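PDB 6AGZ: Old Yellow Enzyme from Pichia, which probably uses its flavin mononucleotide cofactor to reduce the carbon-carbon double bond of enone compounds asymmetrically. Local coordinates for residues 31-36 / 108-113. Sequence-based numbering, arbitrary orientation.
Sequences FPPTTR and SMQLWN. With FMN (flavin mononucleotide), chain C.
Pro-33 and Gln-110 meet at about a right angle at the C-terminal mouth of a TIM barrel, where the loop after strand 29-31 lies over one face of the isoalloxazine and Gln-110, on strand 106-112, reaches its pyrimidine edge. The ring atom CB of Pro-33 lies 3.2 Å from OE1 of Gln-110, while CG sits 3.4 Å from NE2, so the proline lies against the amide and helps to fix its rotation. A rigid, apolar ring suits the place, since it rests on the amide yet leaves OE1 and NE2 to the flavin. The backbone carbonyl O of Pro-33 accepts a hydrogen bond from ribityl O2'. With CG anti to the backbone N (chi1 -170°) and an extended chain beyond it, Gln-110 carries its amide out to the cofactor. The two halves of that amide read complementary groups: NE2 donates to O2 of the flavin in a nearly straight bond (169°), and OE1 accepts from N3 at 2.9 Å with a more bent angle of 141°. A leucine here would probably leave N3 and O2 of the flavin without these two partners. Farther along, the indole of Trp-112 approaches Thr-35 obliquely, its CH2 3.8 Å from OG1; a large flat side chain suits this site, ringed by Tyr-192 (edge-to-face), Phe-70 and His-187. Thr-34 turns away from the strand, and its CG2 packs over the dimethylbenzene part, 3.6 Å from C6 of the flavin. The small, branched Thr-35 brings a hydroxyl to the isoalloxazine rim, where OG1 donates a 2.6 Å hydrogen bond to flavin O4.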
loop_
_atom_site.group_PDB
_atom_site.type_symbol
_atom_site.label_atom_id
_atom_site.label_comp_id
_atom_site.label_asym_id
_atom_site.label_seq_id
_atom_site.Cartn_x
_atom_site.Cartn_y
_atom_site.Cartn_z
ATOM N N PHE A 31 6.876 8.235 25.174
ATOM C CA PHE A 31 8.066 7.436 25.429
ATOM C C PHE A 31 7.822 6.047 24.850
ATOM O O PHE A 31 7.110 5.238 25.460
ATOM C CB PHE A 31 8.365 7.359 26.928
ATOM C CG PHE A 31 9.660 6.664 27.262
ATOM C CD1 PHE A 31 10.652 6.505 26.309
ATOM C CD2 PHE A 31 9.880 6.168 28.538
ATOM C CE1 PHE A 31 11.839 5.865 26.621
ATOM C CE2 PHE A 31 11.063 5.529 28.856
ATOM C CZ PHE A 31 12.043 5.378 27.896
ATOM N N PRO A 32 8.376 5.741 23.682
ATOM C CA PRO A 32 8.120 4.445 23.050
ATOM C C PRO A 32 8.730 3.322 23.868
ATOM O O PRO A 32 9.559 3.573 24.755
ATOM C CB PRO A 32 8.806 4.577 21.677
ATOM C CG PRO A 32 9.095 6.045 21.510
ATOM C CD PRO A 32 9.303 6.564 22.891
ATOM N N PRO A 33 8.337 2.074 23.615
ATOM C CA PRO A 33 8.950 0.953 24.339
ATOM C C PRO A 33 10.453 0.920 24.108
ATOM O O PRO A 33 10.924 0.958 22.971
ATOM C CB PRO A 33 8.255 -0.278 23.743
ATOM C CG PRO A 33 7.706 0.184 22.430
ATOM C CD PRO A 33 7.330 1.614 22.644
ATOM N N THR A 34 11.209 0.866 25.205
ATOM C CA THR A 34 12.667 0.912 25.142
ATOM C C THR A 34 13.229 -0.136 26.093
ATOM O O THR A 34 13.168 0.032 27.316
ATOM C CB THR A 34 13.192 2.305 25.488
ATOM O OG1 THR A 34 12.524 3.281 24.678
ATOM C CG2 THR A 34 14.689 2.384 25.231
ATOM N N THR A 35 13.782 -1.206 25.530
ATOM C CA THR A 35 14.346 -2.288 26.326
ATOM C C THR A 35 15.640 -1.837 26.994
ATOM O O THR A 35 16.524 -1.275 26.339
ATOM C CB THR A 35 14.601 -3.506 25.439
ATOM O OG1 THR A 35 13.349 -4.053 25.001
ATOM C CG2 THR A 35 15.385 -4.567 26.193
ATOM N N ARG A 36 15.754 -2.091 28.299
ATOM C CA ARG A 36 16.925 -1.680 29.068
ATOM C C ARG A 36 17.548 -2.786 29.910
ATOM O O ARG A 36 18.702 -2.630 30.326
ATOM C CB ARG A 36 16.576 -0.502 29.992
ATOM C CG ARG A 36 15.989 0.707 29.278
ATOM C CD ARG A 36 16.939 1.257 28.225
ATOM N NE ARG A 36 18.250 1.579 28.780
ATOM C CZ ARG A 36 18.533 2.707 29.424
ATOM N NH1 ARG A 36 17.594 3.626 29.599
ATOM N NH2 ARG A 36 19.756 2.916 29.894
ATOM N N SER A 108 1.250 2.503 28.918
ATOM C CA SER A 108 0.864 1.301 28.199
ATOM C C SER A 108 2.004 0.295 28.277
ATOM O O SER A 108 3.178 0.672 28.290
ATOM C CB SER A 108 0.539 1.610 26.730
ATOM O OG SER A 108 0.451 0.424 25.958
ATOM N N MET A 109 1.660 -0.987 28.344
ATOM C CA MET A 109 2.654 -2.053 28.368
ATOM C C MET A 109 2.707 -2.730 27.006
ATOM O O MET A 109 1.679 -3.186 26.494
ATOM C CB MET A 109 2.351 -3.084 29.454
ATOM C CG MET A 109 3.129 -4.383 29.260
ATOM S SD MET A 109 3.062 -5.537 30.643
ATOM C CE MET A 109 4.249 -4.805 31.764
ATOM N N GLN A 110 3.902 -2.798 26.425
ATOM C CA GLN A 110 4.116 -3.545 25.195
ATOM C C GLN A 110 4.438 -4.993 25.540
ATOM O O GLN A 110 5.282 -5.259 26.401
ATOM C CB GLN A 110 5.245 -2.933 24.365
ATOM C CG GLN A 110 5.357 -3.528 22.971
ATOM C CD GLN A 110 6.653 -3.163 22.275
ATOM O OE1 GLN A 110 7.733 -3.292 22.847
ATOM N NE2 GLN A 110 6.551 -2.705 21.032
ATOM N N LEU A 111 3.760 -5.924 24.874
ATOM C CA LEU A 111 3.958 -7.349 25.100
ATOM C C LEU A 111 4.935 -7.906 24.073
ATOM O O LEU A 111 4.758 -7.704 22.867
ATOM C CB LEU A 111 2.633 -8.108 25.032
ATOM C CG LEU A 111 1.639 -7.841 26.163
ATOM C CD1 LEU A 111 0.433 -8.765 26.037
ATOM C CD2 LEU A 111 2.305 -7.994 27.523
ATOM N N TRP A 112 5.948 -8.621 24.553
ATOM C CA TRP A 112 7.037 -9.116 23.724
ATOM C C TRP A 112 6.906 -10.618 23.516
ATOM O O TRP A 112 6.473 -11.345 24.416
ATOM C CB TRP A 112 8.389 -8.805 24.372
ATOM C CG TRP A 112 9.499 -8.506 23.406
ATOM C CD1 TRP A 112 9.415 -8.442 22.046
ATOM C CD2 TRP A 112 10.862 -8.221 23.738
ATOM N NE1 TRP A 112 10.644 -8.133 21.511
ATOM C CE2 TRP A 112 11.548 -7.988 22.530
ATOM C CE3 TRP A 112 11.567 -8.127 24.943
ATOM C CZ2 TRP A 112 12.906 -7.683 22.491
ATOM C CZ3 TRP A 112 12.913 -7.822 24.901
ATOM C CH2 TRP A 112 13.568 -7.603 23.685
ATOM N N ASN A 113 7.282 -11.075 22.324
ATOM C CA ASN A 113 7.410 -12.502 22.041
ATOM C C ASN A 113 8.562 -12.661 21.064
ATOM O O ASN A 113 8.492 -12.159 19.938
ATOM C CB ASN A 113 6.117 -13.086 21.467
ATOM C CG ASN A 113 6.098 -14.604 21.502
ATOM O OD1 ASN A 113 7.140 -15.254 21.411
ATOM N ND2 ASN A 113 4.909 -15.176 21.642
HETATM N N1 FMN C . 11.019 -0.763 20.143
HETATM C C2 FMN C . 10.052 -1.679 20.513
HETATM O O2 FMN C . 9.011 -1.770 19.864
HETATM N N3 FMN C . 10.250 -2.496 21.607
HETATM C C4 FMN C . 11.417 -2.396 22.335
HETATM O O4 FMN C . 11.601 -3.120 23.313
HETATM C C4A FMN C . 12.389 -1.476 21.965
HETATM N N5 FMN C . 13.551 -1.381 22.694
HETATM C C5A FMN C . 14.519 -0.468 22.335
HETATM C C6 FMN C . 15.690 -0.379 23.076
HETATM C C7 FMN C . 16.671 0.537 22.721
HETATM C C7M FMN C . 17.933 0.635 23.524
HETATM C C8 FMN C . 16.483 1.364 21.622
HETATM C C8M FMN C . 17.542 2.354 21.236
HETATM C C9 FMN C . 15.314 1.272 20.879
HETATM C C9A FMN C . 14.326 0.357 21.234
HETATM N N10 FMN C . 13.158 0.261 20.497
HETATM C C10 FMN C . 12.190 -0.656 20.863
HETATM C "C1'" FMN C . 12.938 1.158 19.312
HETATM C "C2'" FMN C . 12.367 2.480 19.833
HETATM O "O2'" FMN C . 11.123 2.236 20.453
HETATM C "C3'" FMN C . 12.206 3.541 18.745
HETATM O "O3'" FMN C . 11.267 3.111 17.786
HETATM C "C4'" FMN C . 13.542 3.844 18.073
HETATM O "O4'" FMN C . 14.534 4.035 19.057
HETATM C "C5'" FMN C . 13.469 5.096 17.208
HETATM O "O5'" FMN C . 13.005 6.179 17.983
HETATM P P FMN C . 14.010 7.369 18.390
HETATM O O1P FMN C . 14.685 7.892 17.143
HETATM O O2P FMN C . 13.240 8.487 19.049
HETATM O O3P FMN C . 15.044 6.834 19.351
#